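Local coordinates for protein putative dioxygenase (1H-3-hydroxy-4-oxoquinaldine 2,4-dioxygenase) (Mycobacteroides abscessus subsp. abscessus, PDB 6RA3) that is an alpha/beta-hydrolase-fold dioxygenase that cleaves the heterocyclic ring of the Pseudomonas quinolone signal with dioxygen, releasing N-octanoylanthranilate and carbon monoxide, at residues G110-V114 and A205-A209; F90-A96 and V114-L120; R57-R63 and G173-M179; A32-A37 and H167-S172; V7-I12 and A76-L81. All coordinates share one frame; numbering follows the deposited sequence.

Contact 1 (G110-V114 and A205-A209)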
# COMPACT_ATOMS: atom_id res chain seq x y z
N GLY A 110 -16.36 8.27 28.50
CA GLY A 110 -17.69 8.65 28.90
C GLY A 110 -18.65 8.56 27.73
O GLY A 110 -18.27 8.38 26.57
N ALA A 111 -19.94 8.70 28.07
CA ALA A 111 -21.04 8.44 27.14
C ALA A 111 -21.34 9.61 26.22
O ALA A 111 -22.07 9.43 25.24
CB ALA A 111 -22.30 8.07 27.92
N GLN A 112 -20.81 10.81 26.51
CA GLN A 112 -20.95 11.94 25.59
C GLN A 112 -19.94 11.83 24.44
O GLN A 112 -20.31 12.01 23.27
CB GLN A 112 -20.78 13.27 26.33
CG GLN A 112 -21.89 13.59 27.39
CD GLN A 112 -21.70 12.88 28.75
OE1 GLN A 112 -20.59 12.84 29.30
NE2 GLN A 112 -22.79 12.32 29.28
N ARG A 113 -18.68 11.50 24.76
CA ARG A 113 -17.68 11.28 23.73
C ARG A 113 -17.91 9.96 23.00
O ARG A 113 -17.74 9.88 21.79
CB ARG A 113 -16.28 11.31 24.35
CG ARG A 113 -15.12 10.91 23.39
CD ARG A 113 -14.62 12.12 22.60
NE ARG A 113 -13.50 11.80 21.71
CZ ARG A 113 -12.21 11.91 22.02
NH1 ARG A 113 -11.81 12.32 23.22
NH2 ARG A 113 -11.30 11.61 21.11
N VAL A 114 -18.32 8.92 23.72
CA VAL A 114 -18.62 7.62 23.11
C VAL A 114 -20.06 7.25 23.47
O VAL A 114 -20.29 6.57 24.49
CB VAL A 114 -17.63 6.54 23.56
CG1 VAL A 114 -18.08 5.13 23.12
CG2 VAL A 114 -16.26 6.85 22.98
N ALA A 205 -19.01 2.90 34.63
CA ALA A 205 -19.44 4.11 35.33
C ALA A 205 -20.78 4.63 34.82
O ALA A 205 -21.79 4.58 35.54
CB ALA A 205 -18.38 5.22 35.19
N GLU A 206 -20.81 5.16 33.60
CA GLU A 206 -22.05 5.61 32.96
C GLU A 206 -22.21 4.87 31.64
O GLU A 206 -21.66 5.29 30.61
CB GLU A 206 -22.05 7.13 32.76
CG GLU A 206 -20.78 7.75 32.16
CD GLU A 206 -21.04 9.10 31.48
OE1 GLU A 206 -22.10 9.72 31.73
OE2 GLU A 206 -20.19 9.53 30.68
N PRO A 207 -22.94 3.75 31.63
CA PRO A 207 -23.03 2.94 30.40
C PRO A 207 -23.61 3.73 29.24
O PRO A 207 -24.73 4.25 29.32
CB PRO A 207 -23.96 1.78 30.80
CG PRO A 207 -24.01 1.78 32.26
CD PRO A 207 -23.70 3.16 32.74
N CYS A 208 -22.85 3.80 28.15
CA CYS A 208 -23.41 4.22 26.87
C CYS A 208 -24.30 3.11 26.30
O CYS A 208 -24.41 2.01 26.86
CB CYS A 208 -22.28 4.56 25.89
SG CYS A 208 -21.34 3.10 25.39
N ALA A 209 -24.95 3.39 25.17
CA ALA A 209 -25.74 2.37 24.49
C ALA A 209 -24.83 1.31 23.90
O ALA A 209 -23.89 1.61 23.15
CB ALA A 209 -26.58 3.00 23.39
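E206 and A111 form the one hydrogen bond between 110-114 and 205-209. A111 N donates to E206 OE2 over 2.8 Å, and the N-H...O angle of 168° makes the bond nearly straight. The donor does not approach in the carboxylate plane; it stands above it, 54° out. Beyond CG the glutamate runs extended, which carries its carboxylate from one loop to the other and sets OE2 just past the end of a helix. The same oxygen, E206 OE2, lies 3.2 Å from G110 CA, where the chain has just left the helix with positive phi.

A looser polar approach comes from Q112. Its chain bends at chi2 and brings the amide beside the carboxylate, with Q112 NE2 3.6 Å from E206 OE1. The two side chains cross at about a right angle and their flat ends are turned 48° apart, so this is proximity of polar groups near the surface and not a clean pairing.

Two apolar pairs lie deeper. A111 CB faces C208 CB at 4.1 Å, and C208 SG reaches V114 CG1 only at the margin, 4.5 Å away. Separately, C208 CB makes a close carbon-to-carbonyl contact, 3.2 Å from V114 O.

Segment 110-114 turns from helix 99-109 into strand 116-120, while 205-209 leads from helix 197-202 into strand 209-214, the next parallel strand of the sheet. V114 and C208 both rest on A106 of helix 99-109. R113 makes a salt bridge to D83 of helix 71-84 and a hydrogen bond to D88 O, just before strand 90-95.

Contact 2 (F90-A96 and V114-L120)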
# COMPACT_ATOMS: atom_id res chain seq x y z
N PHE A 90 -17.75 9.39 18.83
CA PHE A 90 -17.54 8.27 17.95
C PHE A 90 -18.18 7.02 18.52
O PHE A 90 -18.42 6.90 19.72
CB PHE A 90 -16.04 8.04 17.66
CG PHE A 90 -15.19 7.72 18.88
CD1 PHE A 90 -14.58 8.73 19.61
CD2 PHE A 90 -14.94 6.42 19.24
CE1 PHE A 90 -13.74 8.43 20.71
CE2 PHE A 90 -14.11 6.10 20.32
CZ PHE A 90 -13.52 7.10 21.05
N VAL A 91 -18.41 6.09 17.61
CA VAL A 91 -19.11 4.85 17.89
C VAL A 91 -18.18 3.70 17.50
O VAL A 91 -18.10 3.34 16.33
CB VAL A 91 -20.44 4.77 17.13
CG1 VAL A 91 -21.00 3.37 17.17
CG2 VAL A 91 -21.42 5.77 17.69
N PRO A 92 -17.50 3.08 18.47
CA PRO A 92 -16.72 1.88 18.16
C PRO A 92 -17.58 0.75 17.61
O PRO A 92 -18.68 0.49 18.09
CB PRO A 92 -16.11 1.49 19.51
CG PRO A 92 -16.08 2.74 20.29
CD PRO A 92 -17.22 3.59 19.83
N ILE A 93 -17.07 0.10 16.57
CA ILE A 93 -17.55 -1.18 16.07
C ILE A 93 -16.40 -2.16 16.24
O ILE A 93 -15.32 -1.94 15.68
CB ILE A 93 -17.98 -1.10 14.60
CG1 ILE A 93 -18.98 0.05 14.36
CG2 ILE A 93 -18.55 -2.46 14.11
CD1 ILE A 93 -19.54 0.09 12.90
N ALA A 94 -16.61 -3.25 17.00
CA ALA A 94 -15.51 -4.11 17.45
C ALA A 94 -15.81 -5.59 17.25
O ALA A 94 -16.86 -6.08 17.69
CB ALA A 94 -15.19 -3.84 18.92
N HIS A 95 -14.87 -6.31 16.63
CA HIS A 95 -15.06 -7.71 16.33
C HIS A 95 -14.53 -8.60 17.46
O HIS A 95 -13.40 -8.41 17.92
CB HIS A 95 -14.38 -8.12 15.04
CG HIS A 95 -14.51 -9.57 14.75
ND1 HIS A 95 -13.49 -10.47 15.00
CD2 HIS A 95 -15.54 -10.30 14.27
CE1 HIS A 95 -13.89 -11.68 14.66
NE2 HIS A 95 -15.13 -11.60 14.21
N ALA A 96 -15.34 -9.58 17.84
CA ALA A 96 -15.04 -10.52 18.91
C ALA A 96 -14.24 -9.83 20.01
O ALA A 96 -14.67 -8.83 20.59
CB ALA A 96 -14.31 -11.74 18.37
N VAL A 114 -18.32 8.92 23.72
CA VAL A 114 -18.62 7.62 23.11
C VAL A 114 -20.06 7.25 23.47
O VAL A 114 -20.29 6.57 24.49
CB VAL A 114 -17.63 6.54 23.56
CG1 VAL A 114 -18.08 5.13 23.12
CG2 VAL A 114 -16.26 6.85 22.98
N PRO A 115 -21.04 7.66 22.65
CA PRO A 115 -22.45 7.41 22.98
C PRO A 115 -22.93 6.02 22.65
O PRO A 115 -24.03 5.65 23.05
CB PRO A 115 -23.17 8.43 22.10
CG PRO A 115 -22.32 8.46 20.87
CD PRO A 115 -20.90 8.42 21.40
N ALA A 116 -22.16 5.23 21.92
CA ALA A 116 -22.62 3.89 21.60
C ALA A 116 -21.43 3.03 21.20
O ALA A 116 -20.36 3.53 20.84
CB ALA A 116 -23.67 3.92 20.49
N VAL A 117 -21.65 1.72 21.26
CA VAL A 117 -20.66 0.69 20.96
C VAL A 117 -21.39 -0.50 20.38
O VAL A 117 -22.31 -1.03 20.99
CB VAL A 117 -19.88 0.22 22.21
CG1 VAL A 117 -19.01 -1.02 21.86
CG2 VAL A 117 -19.05 1.32 22.81
N MET A 118 -20.93 -0.97 19.22
CA MET A 118 -21.39 -2.24 18.66
C MET A 118 -20.29 -3.29 18.79
O MET A 118 -19.12 -3.02 18.49
CB MET A 118 -21.77 -2.08 17.18
CG MET A 118 -22.15 -3.38 16.51
SD MET A 118 -23.18 -3.22 15.02
CE MET A 118 -24.65 -2.65 15.81
N ILE A 119 -20.68 -4.49 19.22
CA ILE A 119 -19.78 -5.62 19.37
C ILE A 119 -20.30 -6.77 18.54
O ILE A 119 -21.51 -7.02 18.50
CB ILE A 119 -19.60 -6.02 20.85
CG1 ILE A 119 -19.04 -4.83 21.65
CG2 ILE A 119 -18.70 -7.24 20.98
CD1 ILE A 119 -18.92 -5.05 23.15
N LEU A 120 -19.40 -7.43 17.82
CA LEU A 120 -19.70 -8.53 16.91
C LEU A 120 -19.14 -9.82 17.51
O LEU A 120 -17.91 -9.96 17.66
CB LEU A 120 -19.09 -8.28 15.53
CG LEU A 120 -19.76 -7.35 14.50
CD1 LEU A 120 -20.46 -6.17 15.13
CD2 LEU A 120 -18.70 -6.89 13.52
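A94 O is held by two groups of the neighbouring strand. L120 N donates to A94 O at 2.9 Å, nearly along the C=O axis, and I119 CA adds a C-H contact to A94 O at 3.4 Å. M118 O serves the other strand in the same way, taking A94 N at 2.9 Å and the CA-H of I93. P92 O accepts M118 N at 2.9 Å, and L120 O receives A96 N. These are the rungs of a parallel pair, strands 90-95 and 116-120 running 12° apart, joined by helix 99-109 in a beta-alpha-beta crossover at the centre of the alpha/beta-hydrolase sheet. A96 follows at the tight turn after strand 90-95, where this fold places its nucleophile elbow, and its positive phi is consistent with that; its side chain lies beside the active-site H246.

At the other end, V114 CG2 sits over one face of the F90 ring, offset toward the rim, as a CH-pi contact 3.6 Å from the centroid and 22° off the normal. V114 CG1, anti to its own backbone N (chi1 170°), turns instead to P92 CD, 3.7 Å away. F90 O and A116 O are buried without a hydrogen-bonding partner. H95 points its NE2 to H246 O.

Contact 3 (R57-R63 and G173-M179)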
# COMPACT_ATOMS: atom_id res chain seq x y z
N ARG A 57 -1.72 -2.12 17.47
CA ARG A 57 -0.26 -2.14 17.45
C ARG A 57 0.22 -3.54 17.07
O ARG A 57 -0.41 -4.54 17.38
CB ARG A 57 0.31 -1.67 18.80
CG ARG A 57 0.23 -2.65 19.97
CD ARG A 57 1.01 -2.15 21.17
NE ARG A 57 0.62 -0.82 21.63
CZ ARG A 57 1.21 -0.21 22.65
NH1 ARG A 57 2.23 -0.78 23.28
NH2 ARG A 57 0.80 0.99 23.03
N GLY A 58 1.30 -3.59 16.28
CA GLY A 58 1.80 -4.85 15.79
C GLY A 58 0.98 -5.52 14.70
O GLY A 58 1.36 -6.60 14.23
N HIS A 59 -0.14 -4.92 14.28
CA HIS A 59 -1.01 -5.50 13.27
C HIS A 59 -0.97 -4.76 11.94
O HIS A 59 -1.61 -5.21 10.98
CB HIS A 59 -2.47 -5.52 13.77
CG HIS A 59 -2.74 -6.54 14.83
ND1 HIS A 59 -2.21 -6.45 16.10
CD2 HIS A 59 -3.46 -7.68 14.80
CE1 HIS A 59 -2.62 -7.48 16.82
NE2 HIS A 59 -3.38 -8.24 16.05
N GLY A 60 -0.27 -3.64 11.87
CA GLY A 60 -0.18 -2.87 10.65
C GLY A 60 0.73 -3.54 9.63
O GLY A 60 1.10 -4.71 9.77
N PRO A 61 1.13 -2.79 8.59
CA PRO A 61 2.09 -3.35 7.62
C PRO A 61 3.43 -3.73 8.25
O PRO A 61 4.03 -4.69 7.79
CB PRO A 61 2.25 -2.25 6.55
CG PRO A 61 1.59 -1.04 7.09
CD PRO A 61 0.65 -1.45 8.19
N ASP A 62 3.88 -3.04 9.30
CA ASP A 62 5.13 -3.40 9.98
C ASP A 62 4.87 -4.61 10.87
O ASP A 62 4.23 -4.48 11.92
CB ASP A 62 5.66 -2.21 10.77
CG ASP A 62 6.91 -2.56 11.60
OD1 ASP A 62 7.40 -3.73 11.52
OD2 ASP A 62 7.39 -1.68 12.36
N ARG A 63 5.36 -5.78 10.48
CA ARG A 63 5.10 -6.99 11.24
C ARG A 63 6.27 -7.42 12.12
O ARG A 63 6.35 -8.59 12.54
CB ARG A 63 4.68 -8.11 10.32
CG ARG A 63 3.31 -7.89 9.71
CD ARG A 63 2.18 -7.60 10.78
NE ARG A 63 0.94 -7.32 10.08
CZ ARG A 63 0.25 -8.24 9.45
NH1 ARG A 63 0.65 -9.51 9.48
NH2 ARG A 63 -0.83 -7.91 8.79
N GLY A 173 -2.52 -13.14 6.88
CA GLY A 173 -1.21 -13.77 6.97
C GLY A 173 -0.22 -12.90 7.73
O GLY A 173 -0.54 -11.80 8.20
N GLY A 174 1.01 -13.41 7.86
CA GLY A 174 2.08 -12.65 8.47
C GLY A 174 2.05 -12.51 9.97
O GLY A 174 2.72 -11.61 10.51
N HIS A 175 1.30 -13.35 10.67
CA HIS A 175 1.33 -13.42 12.12
C HIS A 175 1.75 -14.83 12.48
O HIS A 175 1.65 -15.75 11.67
CB HIS A 175 -0.04 -13.07 12.73
CG HIS A 175 -0.38 -11.62 12.68
ND1 HIS A 175 0.38 -10.64 13.28
CD2 HIS A 175 -1.43 -10.98 12.10
CE1 HIS A 175 -0.17 -9.46 13.07
NE2 HIS A 175 -1.27 -9.64 12.37
N GLY A 176 2.27 -15.00 13.69
CA GLY A 176 2.77 -16.30 14.11
C GLY A 176 2.57 -16.53 15.59
O GLY A 176 1.61 -16.04 16.19
N PHE A 177 3.50 -17.28 16.17
CA PHE A 177 3.36 -17.67 17.57
C PHE A 177 3.30 -16.46 18.48
O PHE A 177 2.44 -16.40 19.38
CB PHE A 177 4.50 -18.60 17.98
CG PHE A 177 4.56 -18.84 19.46
CD1 PHE A 177 3.64 -19.66 20.07
CD2 PHE A 177 5.51 -18.19 20.23
CE1 PHE A 177 3.69 -19.87 21.45
CE2 PHE A 177 5.57 -18.39 21.59
CZ PHE A 177 4.65 -19.24 22.21
N ASP A 178 4.15 -15.46 18.25
CA ASP A 178 4.15 -14.29 19.13
C ASP A 178 2.75 -13.67 19.30
O ASP A 178 2.31 -13.38 20.42
CB ASP A 178 5.14 -13.24 18.60
CG ASP A 178 5.01 -11.90 19.32
OD1 ASP A 178 5.57 -11.77 20.42
OD2 ASP A 178 4.36 -10.97 18.78
N MET A 179 2.05 -13.43 18.20
CA MET A 179 0.79 -12.71 18.32
C MET A 179 -0.32 -13.64 18.77
O MET A 179 -1.19 -13.23 19.55
CB MET A 179 0.41 -12.04 16.99
CG MET A 179 -0.71 -10.96 17.15
SD MET A 179 -0.28 -9.61 18.19
CE MET A 179 0.79 -8.61 17.11
O HOH W 1 -2.99 -7.92 11.30
O HOH W 2 -2.14 -9.78 7.01
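R63 lays its guanidinium flat on the H175 ring, planes 3° apart and centres 4.0 Å apart, with NH1 over the face. The same R63 NH1 donates to G173 O at 2.9 Å, in the carbonyl plane and on a lone pair, and more weakly to G174 O. Next to this stack H59 meets H175 obliquely, their planes at 52°, while M179 SD comes within 3.4 Å of H59 CE1. M179 bends at chi2 and chi3, which brings its methyl CE to 3.6 Å from G58 O. That carbonyl also lies at the edge of the H175 ring.

Further bonds fix these groups. R63 NE donates to G60 O at 2.6 Å, and water 2 joins R63 NH2 to G173 O, so the guanidinium can hardly rotate. H59 ND1 donates to R57 O at 2.9 Å; the oxygen lies in the ring plane, while the donor stands above the carbonyl plane. H59 NE2 pairs with A32 N. Water 1 links H59 O to H175 NE2.

A second subunit borders the contact, its K5 bonding R63 O and its D16 bonding G174 N. The stack and the R63 bonds tie the loop after strand 51-54 to the approach to helix 177-194, within the helical insertion between strands 116-120 and 209-214 that forms the cap of alpha/beta hydrolases.

Contact 4 (A32-A37 and H167-S172)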
# COMPACT_ATOMS: atom_id res chain seq x y z
N ALA A 32 -5.08 -10.67 15.52
CA ALA A 32 -4.41 -11.31 14.39
C ALA A 32 -5.03 -10.97 13.05
O ALA A 32 -4.89 -11.74 12.10
CB ALA A 32 -4.37 -12.84 14.51
N HIS A 33 -5.71 -9.84 12.92
CA HIS A 33 -6.11 -9.42 11.60
C HIS A 33 -6.32 -7.92 11.67
O HIS A 33 -6.23 -7.31 12.74
CB HIS A 33 -7.34 -10.20 11.07
CG HIS A 33 -8.60 -10.01 11.85
ND1 HIS A 33 -9.81 -10.50 11.41
CD2 HIS A 33 -8.85 -9.41 13.04
CE1 HIS A 33 -10.75 -10.20 12.28
NE2 HIS A 33 -10.20 -9.54 13.28
N ASP A 34 -6.52 -7.32 10.50
CA ASP A 34 -6.40 -5.87 10.42
C ASP A 34 -7.67 -5.24 9.84
O ASP A 34 -8.74 -5.86 9.83
CB ASP A 34 -5.17 -5.51 9.59
CG ASP A 34 -5.24 -6.01 8.16
OD1 ASP A 34 -6.28 -6.59 7.76
OD2 ASP A 34 -4.24 -5.83 7.42
N LEU A 35 -7.56 -4.02 9.34
CA LEU A 35 -8.73 -3.27 8.96
C LEU A 35 -9.44 -3.87 7.75
O LEU A 35 -10.62 -3.56 7.53
CB LEU A 35 -8.32 -1.80 8.77
CG LEU A 35 -7.10 -1.46 7.93
CD1 LEU A 35 -7.26 -2.04 6.53
CD2 LEU A 35 -6.89 0.06 7.90
N ARG A 36 -8.81 -4.81 7.03
CA ARG A 36 -9.51 -5.58 6.00
C ARG A 36 -10.66 -6.41 6.56
O ARG A 36 -11.46 -6.94 5.76
CB ARG A 36 -8.56 -6.54 5.28
CG ARG A 36 -7.28 -5.92 4.70
CD ARG A 36 -6.35 -6.98 4.07
NE ARG A 36 -7.01 -7.64 2.93
CZ ARG A 36 -6.79 -7.37 1.64
NH1 ARG A 36 -5.90 -6.46 1.27
NH2 ARG A 36 -7.47 -8.04 0.70
N ALA A 37 -10.75 -6.59 7.87
CA ALA A 37 -11.94 -7.21 8.45
C ALA A 37 -13.20 -6.40 8.12
O ALA A 37 -14.31 -6.93 8.25
CB ALA A 37 -11.81 -7.36 9.96
N HIS A 167 -10.97 -14.16 3.58
CA HIS A 167 -10.36 -13.38 4.65
C HIS A 167 -9.54 -14.25 5.59
O HIS A 167 -8.46 -13.85 6.04
CB HIS A 167 -11.45 -12.67 5.42
CG HIS A 167 -10.97 -11.93 6.62
ND1 HIS A 167 -10.45 -10.66 6.55
CD2 HIS A 167 -10.95 -12.27 7.93
CE1 HIS A 167 -10.10 -10.26 7.76
NE2 HIS A 167 -10.41 -11.21 8.62
N VAL A 168 -10.04 -15.45 5.89
CA VAL A 168 -9.35 -16.35 6.81
C VAL A 168 -8.15 -17.01 6.13
O VAL A 168 -7.07 -17.11 6.72
CB VAL A 168 -10.35 -17.39 7.35
CG1 VAL A 168 -9.64 -18.45 8.18
CG2 VAL A 168 -11.42 -16.72 8.17
N ARG A 169 -8.34 -17.49 4.89
CA ARG A 169 -7.30 -18.22 4.17
C ARG A 169 -6.19 -17.30 3.67
O ARG A 169 -5.02 -17.70 3.63
CB ARG A 169 -7.93 -18.95 2.98
CG ARG A 169 -8.86 -20.11 3.36
CD ARG A 169 -9.28 -20.93 2.13
NE ARG A 169 -10.04 -20.11 1.17
CZ ARG A 169 -10.57 -20.57 0.04
NH1 ARG A 169 -10.45 -21.85 -0.30
NH2 ARG A 169 -11.24 -19.74 -0.77
N TYR A 170 -6.53 -16.07 3.26
CA TYR A 170 -5.65 -15.26 2.42
C TYR A 170 -5.31 -13.88 2.98
O TYR A 170 -4.27 -13.31 2.64
CB TYR A 170 -6.28 -15.08 1.04
CG TYR A 170 -6.58 -16.37 0.29
CD1 TYR A 170 -5.67 -17.41 0.27
CD2 TYR A 170 -7.77 -16.53 -0.42
CE1 TYR A 170 -5.92 -18.57 -0.42
CE2 TYR A 170 -8.03 -17.71 -1.12
CZ TYR A 170 -7.10 -18.72 -1.10
OH TYR A 170 -7.32 -19.89 -1.79
N ASP A 171 -6.19 -13.29 3.80
CA ASP A 171 -6.06 -11.87 4.13
C ASP A 171 -5.60 -11.63 5.56
O ASP A 171 -5.58 -10.48 6.02
CB ASP A 171 -7.38 -11.14 3.86
CG ASP A 171 -7.83 -11.27 2.41
OD1 ASP A 171 -6.97 -11.50 1.52
OD2 ASP A 171 -9.04 -11.14 2.14
N SER A 172 -5.20 -12.68 6.27
CA SER A 172 -4.76 -12.54 7.65
C SER A 172 -3.41 -13.22 7.87
O SER A 172 -3.16 -13.80 8.92
CB SER A 172 -5.82 -13.11 8.60
OG SER A 172 -7.13 -12.63 8.27
O HOH W 3 -6.70 -9.08 8.10
O HOH W 4 -10.68 -9.78 3.89
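H33 and H167 meet rim to rim, neither ring over the face of the other, with planes 64° apart. A hydrogen bond of 2.9 Å joins H33 ND1 to H167 NE2, and each nitrogen lies near the plane of the opposing ring. With CG anti to the backbone N (chi1 175°), the H167 ring swings out from its helix to reach the loop. There H167 CE1 also packs 3.6 Å from A37 CA. On one face the H167 ring carries S172 OG, which donates to H167 O at 2.9 Å; D171 N reaches that carbonyl from the opposite face, so the oxygen is gripped from both sides of its plane. H33 NE2 is bonded to G30 N, and the H33 ring also touches that of H95.

Segment 32-37 follows strand 24-28, the position from which alpha/beta hydrolases usually supply an oxyanion-hole amide, while 162-170 belongs to the helical cap. D34 OD1 accepts from R36 N, an Asx turn, and water 3 ties this oxygen to D171 O.

Towards solvent, R36 and D171 cross at about a right angle, their flat groups 54° apart. R36 NH2 lies 3.6 Å from D171 OD1, which stands well out of the guanidinium plane: the attraction is of charges alone. Water 4 bridges D171 OD2 and H167 ND1, 2.8 Å from each.

Contact 5 (V7-I12 and A76-L81)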
# COMPACT_ATOMS: atom_id res chain seq x y z
N VAL A 7 1.54 6.52 17.84
CA VAL A 7 0.74 6.82 19.03
C VAL A 7 1.29 6.02 20.21
O VAL A 7 1.46 4.80 20.09
CB VAL A 7 -0.75 6.46 18.85
CG1 VAL A 7 -1.58 7.00 20.02
CG2 VAL A 7 -1.27 6.97 17.52
N ASN A 8 1.52 6.68 21.34
CA ASN A 8 2.13 6.02 22.50
C ASN A 8 3.41 5.31 22.06
O ASN A 8 3.70 4.19 22.48
CB ASN A 8 1.16 5.02 23.17
CG ASN A 8 -0.17 5.67 23.65
OD1 ASN A 8 -0.20 6.77 24.19
ND2 ASN A 8 -1.27 4.96 23.44
N GLY A 9 4.16 5.98 21.19
CA GLY A 9 5.45 5.50 20.71
C GLY A 9 5.43 4.24 19.86
O GLY A 9 6.50 3.69 19.58
N VAL A 10 4.24 3.74 19.50
CA VAL A 10 4.11 2.60 18.60
C VAL A 10 3.38 3.02 17.32
O VAL A 10 2.74 4.07 17.25
CB VAL A 10 3.40 1.39 19.26
CG1 VAL A 10 4.08 1.04 20.55
CG2 VAL A 10 1.87 1.62 19.48
N GLN A 11 3.48 2.16 16.31
CA GLN A 11 2.95 2.47 14.98
C GLN A 11 1.54 1.91 14.83
O GLN A 11 1.33 0.69 14.86
CB GLN A 11 3.83 1.91 13.86
CG GLN A 11 3.33 2.43 12.48
CD GLN A 11 4.31 2.29 11.36
OE1 GLN A 11 5.06 3.21 11.04
NE2 GLN A 11 4.28 1.15 10.73
N ILE A 12 0.58 2.81 14.62
CA ILE A 12 -0.84 2.49 14.47
C ILE A 12 -1.25 2.75 13.03
O ILE A 12 -1.31 3.91 12.61
CB ILE A 12 -1.70 3.32 15.44
CG1 ILE A 12 -1.21 3.14 16.88
CG2 ILE A 12 -3.20 2.97 15.28
CD1 ILE A 12 -1.28 1.66 17.38
N ALA A 76 -5.62 2.68 24.84
CA ALA A 76 -4.83 3.89 24.91
C ALA A 76 -4.39 4.32 23.52
O ALA A 76 -4.31 5.51 23.24
CB ALA A 76 -3.61 3.70 25.82
N ASP A 77 -4.08 3.34 22.64
CA ASP A 77 -3.62 3.64 21.28
C ASP A 77 -4.75 4.19 20.42
O ASP A 77 -4.57 5.15 19.66
CB ASP A 77 -3.07 2.40 20.56
CG ASP A 77 -1.81 1.80 21.19
OD1 ASP A 77 -1.51 0.64 20.82
OD2 ASP A 77 -1.15 2.46 22.01
N THR A 78 -5.91 3.52 20.46
CA THR A 78 -7.05 3.91 19.65
C THR A 78 -7.52 5.29 20.04
O THR A 78 -7.80 6.13 19.18
CB THR A 78 -8.17 2.89 19.79
OG1 THR A 78 -7.73 1.62 19.29
CG2 THR A 78 -9.44 3.32 19.02
N ILE A 79 -7.59 5.56 21.35
CA ILE A 79 -7.97 6.88 21.83
C ILE A 79 -6.94 7.92 21.42
O ILE A 79 -7.29 9.05 21.07
CB ILE A 79 -8.17 6.86 23.36
CG1 ILE A 79 -9.35 5.97 23.73
CG2 ILE A 79 -8.35 8.29 23.88
CD1 ILE A 79 -9.53 5.76 25.23
N GLY A 80 -5.66 7.58 21.52
CA GLY A 80 -4.64 8.56 21.16
C GLY A 80 -4.70 8.91 19.69
O GLY A 80 -4.49 10.07 19.30
N LEU A 81 -5.01 7.92 18.85
CA LEU A 81 -5.16 8.15 17.41
C LEU A 81 -6.35 9.07 17.14
O LEU A 81 -6.25 10.00 16.33
CB LEU A 81 -5.36 6.83 16.69
CG LEU A 81 -5.37 6.92 15.16
CD1 LEU A 81 -3.94 7.09 14.64
CD2 LEU A 81 -6.03 5.73 14.57
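The D77 side chain of helix 71-84 meets I12 and N8. D77 CB touches I12 CD1 at 3.7 Å, and CG lies close to the same methyl. At the tip the two oxygens part company. Within this contact D77 OD1 meets only methyl groups, 3.6 Å from I12 CD1 and 3.8 Å from V10 CG2, though it has a polar partner outside it. D77 OD2 takes a nearly linear bond (175°) from N8 ND2 at 2.9 Å, on the lone pair turned away from OD1 and in the plane of the N8 amide; the salt bridge to R57 NH2 ends on this oxygen too. The other hydrogen of N8 ND2 gives a weaker bond to A76 O.

N8 can reach the helix because it sits in the type I' turn V7-V10 that joins strands 3-7 and 10-17 as a hairpin. Beside it V7 CG1 settles 3.6 Å from G80 CA, while V7 CG2 meets L81 CD1 at 3.9 Å. I12 CG2 adds L81 CD2, 4.0 Å away.

With an amide and an arginine on one oxygen, the carboxylate is probably kept ionised, which would strengthen its hold on the exposed turn, beside the aliphatic contacts of V7, I12 and L81.

How the contacts relate
Contacts 2 and 3 are buried, contact 2 near the middle of the chain and contact 3 with its centre about 17 Å from the chain's centre; contacts 1, 4 and 5 are partly buried. Contacts 1 and 5 lie away from the active-site and substrate-binding histidines. Contact 1 adjoins contact 2 through the shared V114, and A209 O meets V117 N as the sheet passes to its next strand. Contacts 3 and 4 touch each other and both border the second subunit; contact 4 also reaches contact 2, and contact 3 reaches contact 5. Contact 2 rests on backbone bonds, contacts 3 and 4 on histidines and water, contacts 1 and 5 on a carboxylate beside small apolar groups.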